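Local coordinates for protein Cj0977 (Campylobacter jejuni, PDB 3BNV) that is of unknown biochemical function but serves as a sigma28-regulated, nonflagellar virulence factor built on a hot-dog fold, at residues L25-E30 and V77-I82; D43-K48 and A110-D115; S49-T54 and D104-E109; F96-K101 and I132-G137; K120-V125 and T138-S143. All coordinates share one frame; numbering follows the deposited sequence.

Contact 1 (L25-E30 and V77-I82)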
# COMPACT_ATOMS: atom_id res chain seq x y z
N LEU A 25 16.05 12.78 6.51
CA LEU A 25 14.65 12.39 6.38
C LEU A 25 13.86 12.76 7.63
O LEU A 25 14.16 12.30 8.73
CB LEU A 25 14.55 10.89 6.09
CG LEU A 25 13.70 10.44 4.91
CD1 LEU A 25 12.31 10.92 5.11
CD2 LEU A 25 14.23 11.05 3.65
N LEU A 26 12.85 13.61 7.46
CA LEU A 26 11.98 14.02 8.56
C LEU A 26 10.69 13.21 8.56
O LEU A 26 10.01 13.11 9.58
CB LEU A 26 11.67 15.52 8.50
CG LEU A 26 12.77 16.54 8.85
CD1 LEU A 26 12.42 17.96 8.40
CD2 LEU A 26 13.06 16.53 10.33
N THR A 27 10.36 12.63 7.41
CA THR A 27 9.07 11.96 7.23
C THR A 27 9.13 10.49 7.61
O THR A 27 10.13 9.83 7.40
CB THR A 27 8.60 12.07 5.76
OG1 THR A 27 7.23 11.63 5.64
CG2 THR A 27 9.45 11.22 4.87
N CYS A 28 8.05 9.97 8.17
CA CYS A 28 7.97 8.53 8.48
C CYS A 28 9.21 7.98 9.19
O CYS A 28 9.77 6.96 8.79
CB CYS A 28 7.69 7.74 7.20
SG CYS A 28 6.21 8.34 6.29
N PRO A 29 9.62 8.64 10.28
CA PRO A 29 10.88 8.26 10.91
C PRO A 29 10.87 6.83 11.40
O PRO A 29 11.94 6.22 11.60
CB PRO A 29 10.97 9.21 12.12
CG PRO A 29 9.57 9.71 12.33
CD PRO A 29 8.92 9.72 11.00
N GLU A 30 9.68 6.28 11.59
CA GLU A 30 9.55 5.02 12.32
C GLU A 30 9.13 3.89 11.41
O GLU A 30 8.91 2.78 11.86
CB GLU A 30 8.54 5.22 13.44
CG GLU A 30 8.67 4.24 14.53
CD GLU A 30 9.81 4.58 15.47
OE1 GLU A 30 10.74 5.30 15.05
OE2 GLU A 30 9.76 4.12 16.63
N VAL A 77 8.36 6.91 -0.87
CA VAL A 77 9.19 7.83 -1.65
C VAL A 77 8.44 9.14 -2.05
O VAL A 77 9.04 10.20 -2.15
CB VAL A 77 9.86 7.15 -2.86
CG1 VAL A 77 8.90 7.00 -4.01
CG2 VAL A 77 11.00 7.94 -3.33
N ALA A 78 7.13 9.08 -2.25
CA ALA A 78 6.37 10.32 -2.45
C ALA A 78 6.53 11.25 -1.25
O ALA A 78 6.81 12.44 -1.41
CB ALA A 78 4.89 10.05 -2.65
N GLN A 79 6.33 10.73 -0.05
CA GLN A 79 6.49 11.57 1.11
C GLN A 79 7.93 12.03 1.26
O GLN A 79 8.16 13.15 1.66
CB GLN A 79 6.02 10.88 2.38
CG GLN A 79 4.54 10.57 2.39
CD GLN A 79 4.04 10.36 3.79
OE1 GLN A 79 3.98 11.30 4.57
NE2 GLN A 79 3.70 9.13 4.14
N ALA A 80 8.90 11.19 0.91
CA ALA A 80 10.28 11.63 1.02
C ALA A 80 10.61 12.79 0.08
O ALA A 80 11.49 13.59 0.37
CB ALA A 80 11.20 10.51 0.80
N SER A 81 9.89 12.89 -1.03
CA SER A 81 10.13 13.95 -2.00
C SER A 81 9.72 15.32 -1.47
O SER A 81 10.18 16.32 -1.97
CB SER A 81 9.36 13.68 -3.29
OG SER A 81 7.97 13.88 -3.09
N ILE A 82 8.83 15.34 -0.49
CA ILE A 82 8.41 16.58 0.16
C ILE A 82 9.18 16.78 1.46
O ILE A 82 9.53 17.89 1.81
CB ILE A 82 6.92 16.49 0.53
CG1 ILE A 82 6.11 16.27 -0.74
CG2 ILE A 82 6.48 17.75 1.31
CD1 ILE A 82 6.62 17.12 -1.88
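The amide of Q79 is the flat group of this contact, and T27 and C28 both approach it from the same side of its plane: C28 SG stands 3.4 Å from Q79 NE2, and T27 OG1 lies 3.4 Å from Q79 OE1. Q79 belongs to helix 67-82, the long helix that the antiparallel sheet of a hot-dog fold wraps around, and 25-30 is part of the loop that passes along this helix near its C-terminal end. The extended Q79 side chain meets that of T27 at about a right angle. What fixes the amide comes mainly from other residues, since OE1 accepts a hydrogen bond from S87 OG on strand 87-96 and NE2 has a weak bond to N75 OD1. F66 of the second subunit packs on both C28 and Q79, so this buried corner also reaches the dimer interface. With T27 OG1 set opposite its own backbone nitrogen (chi1 -169°), the methyl is left to rest on the helix backbone, CG2 lying 4.0 Å from A80 CA. One residue earlier in the loop, N83 OD1 holds L26 N, and next to it L25 CD2 touches A80 CB at 4.2 Å.

Contact 2 (D43-K48 and A110-D115)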
# COMPACT_ATOMS: atom_id res chain seq x y z
N ASP A 43 16.28 15.38 -2.48
CA ASP A 43 16.61 16.73 -2.89
C ASP A 43 15.29 17.48 -2.85
O ASP A 43 14.22 16.90 -2.60
CB ASP A 43 17.15 16.71 -4.33
CG ASP A 43 18.20 17.81 -4.62
OD1 ASP A 43 18.88 17.69 -5.66
OD2 ASP A 43 18.37 18.78 -3.83
N LYS A 44 15.35 18.78 -3.12
CA LYS A 44 14.14 19.57 -3.22
C LYS A 44 13.17 18.93 -4.22
O LYS A 44 13.51 18.75 -5.40
CB LYS A 44 14.51 20.97 -3.70
CG LYS A 44 13.33 21.88 -3.84
CD LYS A 44 12.67 22.10 -2.51
CE LYS A 44 12.07 23.49 -2.42
NZ LYS A 44 10.73 23.56 -3.06
N ASN A 45 11.97 18.57 -3.75
CA ASN A 45 10.92 18.08 -4.66
C ASN A 45 11.26 16.77 -5.32
O ASN A 45 10.70 16.43 -6.37
CB ASN A 45 10.61 19.11 -5.76
CG ASN A 45 9.67 20.21 -5.29
OD1 ASN A 45 8.88 20.02 -4.36
ND2 ASN A 45 9.75 21.38 -5.92
N TYR A 46 12.18 16.02 -4.72
CA TYR A 46 12.71 14.84 -5.39
C TYR A 46 13.15 13.77 -4.39
O TYR A 46 13.72 14.07 -3.34
CB TYR A 46 13.88 15.24 -6.29
CG TYR A 46 14.59 14.03 -6.86
CD1 TYR A 46 15.73 13.51 -6.24
CD2 TYR A 46 14.10 13.39 -7.98
CE1 TYR A 46 16.37 12.41 -6.76
CE2 TYR A 46 14.71 12.28 -8.49
CZ TYR A 46 15.85 11.79 -7.89
OH TYR A 46 16.45 10.67 -8.43
N ALA A 47 12.90 12.51 -4.74
CA ALA A 47 13.42 11.39 -3.96
C ALA A 47 13.54 10.11 -4.79
O ALA A 47 12.78 9.88 -5.73
CB ALA A 47 12.55 11.14 -2.75
N LYS A 48 14.51 9.28 -4.42
CA LYS A 48 14.74 8.00 -5.11
C LYS A 48 14.77 6.88 -4.08
O LYS A 48 15.37 7.03 -3.02
CB LYS A 48 16.07 8.05 -5.85
CG LYS A 48 16.13 7.18 -7.10
CD LYS A 48 17.54 7.22 -7.75
CE LYS A 48 17.55 6.54 -9.14
NZ LYS A 48 18.63 7.06 -10.09
N ALA A 110 10.52 9.75 -7.44
CA ALA A 110 9.37 10.63 -7.16
C ALA A 110 9.71 12.07 -7.45
O ALA A 110 10.77 12.55 -7.06
CB ALA A 110 8.95 10.47 -5.70
N HIS A 111 8.81 12.77 -8.13
CA HIS A 111 9.02 14.19 -8.44
C HIS A 111 7.76 14.93 -8.07
O HIS A 111 6.67 14.58 -8.53
CB HIS A 111 9.26 14.38 -9.92
CG HIS A 111 10.46 13.66 -10.44
ND1 HIS A 111 11.68 14.28 -10.59
CD2 HIS A 111 10.61 12.39 -10.89
CE1 HIS A 111 12.55 13.41 -11.08
NE2 HIS A 111 11.92 12.26 -11.29
N ALA A 112 7.92 15.93 -7.19
CA ALA A 112 6.80 16.72 -6.69
C ALA A 112 6.58 17.88 -7.63
O ALA A 112 7.51 18.56 -7.98
CB ALA A 112 7.11 17.22 -5.31
N LEU A 113 5.33 18.12 -8.02
CA LEU A 113 5.02 19.27 -8.86
C LEU A 113 5.25 20.53 -8.06
O LEU A 113 4.80 20.64 -6.92
CB LEU A 113 3.57 19.21 -9.35
CG LEU A 113 3.36 18.19 -10.46
CD1 LEU A 113 1.89 18.12 -10.93
CD2 LEU A 113 4.34 18.47 -11.65
N PHE A 114 5.96 21.47 -8.68
CA PHE A 114 6.43 22.69 -8.05
C PHE A 114 5.28 23.48 -7.42
O PHE A 114 4.24 23.67 -8.05
CB PHE A 114 7.15 23.53 -9.11
CG PHE A 114 7.71 24.83 -8.61
CD1 PHE A 114 6.97 26.00 -8.69
CD2 PHE A 114 9.01 24.90 -8.12
CE1 PHE A 114 7.51 27.21 -8.26
CE2 PHE A 114 9.55 26.12 -7.69
CZ PHE A 114 8.79 27.26 -7.76
N ASP A 115 5.49 23.91 -6.19
CA ASP A 115 4.46 24.59 -5.42
C ASP A 115 4.99 25.03 -4.06
O ASP A 115 4.85 24.31 -3.06
CB ASP A 115 3.25 23.67 -5.24
CG ASP A 115 2.03 24.41 -4.74
OD1 ASP A 115 2.13 25.63 -4.45
OD2 ASP A 115 0.96 23.77 -4.63
O HOH W 1 7.96 23.90 -5.49
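Two different first torsions bring the Y46 and H111 rings together: in Y46 the ring carbon CG is swung away from the backbone nitrogen (chi1 172°), whereas H111 CG lies beside its own backbone nitrogen and opposite its carbonyl carbon (chi1 -61°). The two side chains then run side by side from a non-hydrogen-bonded pair of the antiparallel hot-dog sheet, where strand 46-52 enters from a type II beta turn spanning D43 to Y46. H111 CE1 comes up to the edge of the tyrosine ring, 3.5 Å from Y46 CD2, with the ring planes inclined at 56°. Next along the ladder, A47 and A110 form a hydrogen-bonded pair, with A47 N giving to A110 O at 3.1 Å and A110 N to A47 O at 2.8 Å. Their methyls occupy the face turned to helix 67-82, where both meet V77. Beyond Y46 the pairing runs on into the turn, A112 N reaching N45 O in an almost straight bond of 2.9 Å, although the donor stands above the carbonyl plane. The N45 amide continues alongside A112, its OD1 lying 3.4 Å from A112 CB and taking its hydrogen bond from R121 NH2 of the neighbouring strand. At the amide's other end a water bridges the segments, accepting from N45 ND2 at 3.1 Å and from D115 N.

Contact 3 (S49-T54 and D104-E109)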
# COMPACT_ATOMS: atom_id res chain seq x y z
N SER A 49 14.10 5.77 -4.35
CA SER A 49 14.11 4.67 -3.37
C SER A 49 14.25 3.31 -4.00
O SER A 49 14.15 3.17 -5.22
CB SER A 49 12.88 4.73 -2.46
OG SER A 49 11.74 4.19 -3.10
N ILE A 50 14.53 2.31 -3.19
CA ILE A 50 14.55 0.97 -3.73
C ILE A 50 13.83 0.02 -2.81
O ILE A 50 13.90 0.15 -1.61
CB ILE A 50 15.98 0.46 -4.13
CG1 ILE A 50 16.68 -0.14 -2.94
CG2 ILE A 50 16.82 1.49 -4.89
CD1 ILE A 50 16.45 -1.62 -2.92
N LEU A 51 13.09 -0.90 -3.40
CA LEU A 51 12.38 -1.92 -2.65
C LEU A 51 12.93 -3.26 -3.06
O LEU A 51 12.81 -3.65 -4.23
CB LEU A 51 10.89 -1.88 -2.96
CG LEU A 51 9.97 -2.87 -2.25
CD1 LEU A 51 9.79 -2.45 -0.82
CD2 LEU A 51 8.59 -2.97 -2.91
N ILE A 52 13.58 -3.96 -2.13
CA ILE A 52 13.94 -5.34 -2.43
C ILE A 52 12.82 -6.25 -1.93
O ILE A 52 12.44 -6.22 -0.75
CB ILE A 52 15.37 -5.75 -1.96
CG1 ILE A 52 15.38 -6.20 -0.52
CG2 ILE A 52 16.31 -4.60 -2.13
CD1 ILE A 52 16.57 -5.60 0.30
N THR A 53 12.25 -7.01 -2.84
CA THR A 53 11.11 -7.84 -2.50
C THR A 53 11.54 -8.99 -1.59
O THR A 53 12.62 -9.54 -1.76
CB THR A 53 10.42 -8.40 -3.76
OG1 THR A 53 11.31 -9.29 -4.45
CG2 THR A 53 10.03 -7.28 -4.66
N THR A 54 10.71 -9.33 -0.61
CA THR A 54 11.07 -10.42 0.32
C THR A 54 9.90 -11.38 0.47
O THR A 54 8.78 -11.10 0.03
CB THR A 54 11.51 -9.93 1.74
OG1 THR A 54 10.36 -9.58 2.52
CG2 THR A 54 12.47 -8.75 1.67
N ASP A 104 12.89 -9.70 -7.32
CA ASP A 104 13.01 -8.44 -8.04
C ASP A 104 13.38 -7.32 -7.09
O ASP A 104 12.95 -7.32 -5.93
CB ASP A 104 11.68 -8.07 -8.74
CG ASP A 104 11.50 -8.80 -10.06
OD1 ASP A 104 12.51 -9.30 -10.59
OD2 ASP A 104 10.36 -8.84 -10.57
N VAL A 105 14.17 -6.36 -7.56
CA VAL A 105 14.25 -5.12 -6.84
C VAL A 105 13.64 -3.97 -7.64
O VAL A 105 13.96 -3.76 -8.80
CB VAL A 105 15.67 -4.82 -6.28
CG1 VAL A 105 16.63 -5.88 -6.64
CG2 VAL A 105 16.16 -3.44 -6.70
N LEU A 106 12.74 -3.26 -7.01
CA LEU A 106 12.05 -2.16 -7.62
C LEU A 106 12.80 -0.86 -7.36
O LEU A 106 13.25 -0.59 -6.24
CB LEU A 106 10.66 -2.08 -7.02
CG LEU A 106 9.73 -0.97 -7.47
CD1 LEU A 106 9.27 -1.22 -8.90
CD2 LEU A 106 8.56 -0.96 -6.52
N GLU A 107 12.96 -0.07 -8.41
CA GLU A 107 13.61 1.22 -8.30
C GLU A 107 12.57 2.35 -8.50
O GLU A 107 11.98 2.48 -9.56
CB GLU A 107 14.74 1.29 -9.33
CG GLU A 107 15.77 0.23 -9.11
CD GLU A 107 16.95 0.27 -10.11
OE1 GLU A 107 17.11 -0.75 -10.86
OE2 GLU A 107 17.69 1.32 -10.13
N LEU A 108 12.32 3.14 -7.47
CA LEU A 108 11.31 4.20 -7.56
C LEU A 108 11.92 5.60 -7.63
O LEU A 108 12.91 5.89 -6.98
CB LEU A 108 10.32 4.10 -6.39
CG LEU A 108 9.71 2.72 -6.15
CD1 LEU A 108 10.58 1.79 -5.28
CD2 LEU A 108 8.34 2.83 -5.51
N GLU A 109 11.33 6.47 -8.45
CA GLU A 109 11.67 7.88 -8.44
C GLU A 109 10.42 8.70 -8.24
O GLU A 109 9.37 8.38 -8.81
CB GLU A 109 12.34 8.33 -9.73
CG GLU A 109 13.64 7.68 -9.99
CD GLU A 109 14.28 8.17 -11.26
OE1 GLU A 109 14.93 7.33 -11.95
OE2 GLU A 109 14.16 9.38 -11.58
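S49-I52 and V105-E109 run antiparallel, their short axes 4.6 Å apart at closest and 163° between directions, and S49 with L108 and L51 with L106 are the hydrogen-bonded pairs. L106 N gives to L51 O at 2.8 Å, while L51 N returns the bond in the carbonyl plane of L106. Past the end of the ladder, D104 O is gripped twice by one residue: T53 N approaches nearly head-on to the carbonyl, and T53 OG1 donates in the carbonyl plane onto a lone pair of D104 O, 3.0 Å away. A chi1 of 65° tucks that hydroxyl between the threonine's own nitrogen and carbonyl carbon, and there it also accepts from G103 N. On the face bearing L51, L106 and L108, the chains of L51 and L106 cross obliquely, L51 CB lying 4.1 Å from L106 CB, and L108 CD1 comes within 3.4 Å of S49 OG. The other face carries I50 and I52 against V105, where I52 CG2 meets V105 CB at 4.2 Å. The leucine face looks into the hot-dog core, L106 packing on I70 and L108 on A73 and V77 of helix 67-82, while strand 38-43 flanks 46-52 and strand 120-129 flanks 105-112.

Contact 4 (F96-K101 and I132-G137)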
# COMPACT_ATOMS: atom_id res chain seq x y z
N PHE A 96 -0.57 -0.23 -12.14
CA PHE A 96 0.34 -1.35 -11.93
C PHE A 96 0.45 -2.12 -13.22
O PHE A 96 -0.38 -2.96 -13.49
CB PHE A 96 -0.26 -2.29 -10.90
CG PHE A 96 -0.53 -1.65 -9.58
CD1 PHE A 96 -1.74 -1.05 -9.31
CD2 PHE A 96 0.42 -1.67 -8.60
CE1 PHE A 96 -1.98 -0.49 -8.08
CE2 PHE A 96 0.19 -1.11 -7.38
CZ PHE A 96 -1.01 -0.53 -7.12
N TYR A 97 1.48 -1.86 -14.00
CA TYR A 97 1.58 -2.44 -15.35
C TYR A 97 1.90 -3.93 -15.34
O TYR A 97 1.53 -4.65 -16.24
CB TYR A 97 2.63 -1.71 -16.19
CG TYR A 97 2.38 -0.23 -16.32
CD1 TYR A 97 1.22 0.24 -16.91
CD2 TYR A 97 3.30 0.69 -15.86
CE1 TYR A 97 0.98 1.61 -17.05
CE2 TYR A 97 3.07 2.06 -15.98
CZ TYR A 97 1.91 2.52 -16.58
OH TYR A 97 1.67 3.86 -16.72
N ALA A 98 2.60 -4.38 -14.31
CA ALA A 98 2.98 -5.77 -14.21
C ALA A 98 3.31 -6.05 -12.76
O ALA A 98 3.85 -5.18 -12.07
CB ALA A 98 4.16 -6.04 -15.07
N PRO A 99 3.00 -7.26 -12.28
CA PRO A 99 3.30 -7.53 -10.87
C PRO A 99 4.74 -7.87 -10.69
O PRO A 99 5.38 -8.36 -11.60
CB PRO A 99 2.45 -8.75 -10.59
CG PRO A 99 2.44 -9.47 -11.90
CD PRO A 99 2.39 -8.41 -12.96
N LEU A 100 5.27 -7.61 -9.50
CA LEU A 100 6.63 -8.01 -9.15
C LEU A 100 6.73 -9.49 -8.82
O LEU A 100 5.73 -10.13 -8.47
CB LEU A 100 7.15 -7.19 -7.98
CG LEU A 100 7.83 -5.92 -8.47
CD1 LEU A 100 6.83 -4.99 -9.11
CD2 LEU A 100 8.53 -5.20 -7.34
N LYS A 101 7.94 -10.02 -8.95
CA LYS A 101 8.25 -11.39 -8.68
C LYS A 101 9.26 -11.40 -7.53
O LYS A 101 10.16 -10.56 -7.50
CB LYS A 101 8.84 -12.01 -9.95
CG LYS A 101 9.28 -13.44 -9.81
CD LYS A 101 8.72 -14.32 -10.92
CE LYS A 101 9.64 -14.43 -12.12
NZ LYS A 101 8.97 -15.20 -13.21
N ILE A 132 12.42 -2.07 -17.12
CA ILE A 132 11.01 -2.13 -17.41
C ILE A 132 10.20 -1.28 -16.43
O ILE A 132 10.31 -1.44 -15.22
CB ILE A 132 10.54 -3.61 -17.37
CG1 ILE A 132 11.18 -4.39 -18.51
CG2 ILE A 132 9.02 -3.74 -17.43
CD1 ILE A 132 10.90 -5.88 -18.40
N LYS A 133 9.40 -0.37 -16.96
CA LYS A 133 8.51 0.42 -16.12
C LYS A 133 7.34 -0.45 -15.66
O LYS A 133 6.58 -0.96 -16.46
CB LYS A 133 8.03 1.67 -16.86
CG LYS A 133 7.13 2.55 -16.03
CD LYS A 133 6.32 3.51 -16.90
CE LYS A 133 7.13 4.75 -17.24
NZ LYS A 133 6.32 6.00 -17.55
N MSE A 134 7.21 -0.63 -14.35
CA MSE A 134 6.24 -1.55 -13.75
C MSE A 134 5.07 -0.80 -13.12
O MSE A 134 3.97 -1.34 -12.97
CB MSE A 134 6.89 -2.29 -12.56
CG MSE A 134 8.15 -3.04 -12.85
SE MSE A 134 8.02 -4.57 -14.11
CE MSE A 134 7.29 -5.95 -12.88
N PHE A 135 5.34 0.42 -12.67
CA PHE A 135 4.39 1.13 -11.88
C PHE A 135 4.48 2.63 -12.15
O PHE A 135 5.57 3.19 -12.35
CB PHE A 135 4.60 0.81 -10.39
CG PHE A 135 3.85 1.71 -9.46
CD1 PHE A 135 2.56 1.40 -9.05
CD2 PHE A 135 4.43 2.86 -8.98
CE1 PHE A 135 1.83 2.24 -8.16
CE2 PHE A 135 3.71 3.71 -8.08
CZ PHE A 135 2.41 3.39 -7.68
N GLU A 136 3.32 3.27 -12.15
CA GLU A 136 3.24 4.71 -12.40
C GLU A 136 2.08 5.26 -11.55
O GLU A 136 1.01 4.65 -11.50
CB GLU A 136 3.04 4.94 -13.90
CG GLU A 136 3.23 6.36 -14.38
CD GLU A 136 3.78 6.45 -15.82
OE1 GLU A 136 3.76 5.45 -16.59
OE2 GLU A 136 4.24 7.55 -16.18
N GLY A 137 2.30 6.36 -10.86
CA GLY A 137 1.25 6.89 -10.03
C GLY A 137 1.39 8.34 -9.58
O GLY A 137 2.48 8.90 -9.55
O HOH W 2 3.72 -3.12 -10.76
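A classic beta bulge in strand 132-143, where M134 and F135 both face G127 of the hairpin partner, lies at the heart of this contact with the end of strand 87-96 and the loop that leaves it. At the bulge, M134 O accepts from Y97 N at 2.7 Å, and a water donating to both A98 O and M134 O carries the link one residue on. F96 and F135 form a non-hydrogen-bonded antiparallel pair. Their rings lie side by side and point the same way: F135 CE1 sits over one face of the F96 ring, and F96 CD2 comes to the edge of the F135 ring, 3.8 Å from F135 CD1; the planes are inclined at 55°, an oblique pair. F135 faces I70 and A74 of helix 67-82, and F96 packs on I89 of the second subunit. M134, a selenomethionine, bends at both outer torsions, which folds its CE back into the loop, 3.8 Å from A98 CB and 3.9 Å from L100 CD1. Y97 lies along the strand in the other direction. Its ring passes K133, with CE2 3.7 Å from K133 CD, and its hydroxyl donates to E136 OE1 at 2.6 Å, with ring and carboxylate planes 83° apart. K133 NZ forms a salt bridge to the same oxygen at 2.8 Å, approaching from the opposite face of the carboxylate to Y97 OH. Two donors on opposite faces should hinder rotation of the E136 carboxylate, and the lysine charge would probably favour its ionised form.

Contact 5 (K120-V125 and T138-S143)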
# COMPACT_ATOMS: atom_id res chain seq x y z
N LYS A 120 -0.72 21.26 0.19
CA LYS A 120 -1.15 20.11 -0.60
C LYS A 120 -0.32 20.02 -1.89
O LYS A 120 -0.28 20.97 -2.70
CB LYS A 120 -2.66 20.22 -0.88
CG LYS A 120 -3.22 19.20 -1.87
CD LYS A 120 -4.67 19.54 -2.27
CE LYS A 120 -5.17 18.58 -3.35
NZ LYS A 120 -6.66 18.29 -3.33
N ARG A 121 0.36 18.89 -2.06
CA ARG A 121 1.31 18.67 -3.15
C ARG A 121 0.97 17.41 -3.94
O ARG A 121 0.59 16.37 -3.35
CB ARG A 121 2.70 18.46 -2.58
CG ARG A 121 3.09 19.38 -1.47
CD ARG A 121 3.41 20.77 -2.01
NE ARG A 121 4.22 20.70 -3.21
CZ ARG A 121 5.55 20.82 -3.23
NH1 ARG A 121 6.22 21.03 -2.11
NH2 ARG A 121 6.20 20.75 -4.37
N ASP A 122 1.15 17.48 -5.26
CA ASP A 122 0.98 16.31 -6.15
C ASP A 122 2.36 15.73 -6.47
O ASP A 122 3.26 16.45 -6.87
CB ASP A 122 0.24 16.70 -7.44
CG ASP A 122 -1.12 17.34 -7.17
OD1 ASP A 122 -1.74 17.02 -6.13
OD2 ASP A 122 -1.59 18.18 -7.99
N VAL A 123 2.52 14.43 -6.32
CA VAL A 123 3.81 13.80 -6.54
C VAL A 123 3.70 12.69 -7.58
O VAL A 123 2.84 11.82 -7.48
CB VAL A 123 4.34 13.22 -5.23
CG1 VAL A 123 5.69 12.49 -5.46
CG2 VAL A 123 4.48 14.32 -4.19
N LYS A 124 4.56 12.74 -8.58
CA LYS A 124 4.55 11.76 -9.65
C LYS A 124 5.58 10.68 -9.28
O LYS A 124 6.75 10.99 -9.01
CB LYS A 124 4.89 12.47 -10.97
CG LYS A 124 4.03 12.09 -12.14
CD LYS A 124 4.08 10.55 -12.36
CE LYS A 124 3.27 10.08 -13.61
NZ LYS A 124 1.83 9.75 -13.29
N VAL A 125 5.13 9.43 -9.17
CA VAL A 125 6.03 8.33 -8.83
C VAL A 125 6.08 7.31 -9.97
O VAL A 125 5.06 7.01 -10.60
CB VAL A 125 5.56 7.59 -7.57
CG1 VAL A 125 6.66 6.65 -7.07
CG2 VAL A 125 5.15 8.57 -6.47
N THR A 138 0.25 8.93 -9.24
CA THR A 138 0.25 10.25 -8.64
C THR A 138 -0.25 10.16 -7.22
O THR A 138 -1.32 9.59 -6.96
CB THR A 138 -0.71 11.20 -9.35
OG1 THR A 138 -0.34 11.33 -10.73
CG2 THR A 138 -0.61 12.54 -8.71
N ILE A 139 0.49 10.76 -6.30
CA ILE A 139 0.11 10.71 -4.90
C ILE A 139 -0.00 12.10 -4.31
O ILE A 139 0.87 12.93 -4.48
CB ILE A 139 1.13 9.88 -4.12
CG1 ILE A 139 1.03 8.42 -4.58
CG2 ILE A 139 0.89 9.97 -2.66
CD1 ILE A 139 1.90 7.51 -3.79
N GLN A 140 -1.09 12.36 -3.61
CA GLN A 140 -1.31 13.68 -3.05
C GLN A 140 -0.89 13.71 -1.59
O GLN A 140 -1.45 13.02 -0.77
CB GLN A 140 -2.78 14.06 -3.20
CG GLN A 140 -3.24 14.32 -4.64
CD GLN A 140 -4.70 14.80 -4.69
OE1 GLN A 140 -5.59 14.17 -4.09
NE2 GLN A 140 -4.95 15.92 -5.40
N VAL A 141 0.13 14.51 -1.28
CA VAL A 141 0.68 14.65 0.06
C VAL A 141 0.24 15.98 0.66
O VAL A 141 0.29 16.98 0.01
CB VAL A 141 2.22 14.66 0.07
CG1 VAL A 141 2.74 14.66 1.50
CG2 VAL A 141 2.82 13.49 -0.73
N VAL A 142 -0.21 15.97 1.91
CA VAL A 142 -0.52 17.22 2.61
C VAL A 142 0.29 17.28 3.89
O VAL A 142 0.50 16.25 4.55
CB VAL A 142 -2.02 17.33 2.99
CG1 VAL A 142 -2.21 18.50 3.89
CG2 VAL A 142 -2.90 17.48 1.76
N SER A 143 0.74 18.48 4.25
CA SER A 143 1.52 18.63 5.47
C SER A 143 0.91 19.62 6.45
O SER A 143 0.06 20.45 6.10
CB SER A 143 2.99 18.96 5.19
OG SER A 143 3.12 20.13 4.40
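Q140 leaves its strand beside R121, D122 and K120 of the opposite one, and its side chain meets each in turn. CB sits 4.1 Å from R121 O. CG, set opposite the carbonyl carbon by a chi1 of -69°, runs next to the carboxylate of D122, 3.4 Å from OD1. CD lies equally far from D122 OD1 and K120 CE, and NE2 at the tip gives a weak hydrogen bond of 3.5 Å to D122 OD1, while K120 CE lies 3.4 Å from NE2, roughly at right angles to that bond. The amide and carboxylate planes are inclined at 27°, the two side chains running side by side. All this happens on the outer face of the hairpin formed by strands 120-129 and 132-143, in the antiparallel sheet of the hot-dog fold. R121 with V141 and V123 with I139 are its hydrogen-bonded pairs here, each joined by two backbone bonds, such as V141 N to R121 O at 2.8 Å. On their face, turned to helix 67-82, V123 CG2 meets V141 CG2 at 3.9 Å, V123 also reaching A78 and S81 of the helix, and V125 CG2 touches I139 CD1 at 4.3 Å. R121 bends away, its NH2 hydrogen-bonded to L113 O as well as to N45.

How the contacts relate
From the N terminus, contact 1 opens first, and its loop closes when the chain reaches the end of helix 67-82. By then contacts 2 and 3 have opened on strand 46-52, so both cross contact 1. Strand 105-112 closes them in reverse order, nesting contact 3 inside contact 2. Contact 4 opens at the end of strand 87-96, before either has closed, and therefore crosses both. Contact 5 opens inside contact 4 and closes just beyond it, crossing it along strand 132-143, where G137 O probably bonds to V125 N. Contacts 2 and 5 meet between neighbouring strands, contact 1 presents the helix to contacts 2, 3 and 5, and contacts 1 and 4 both touch the second subunit.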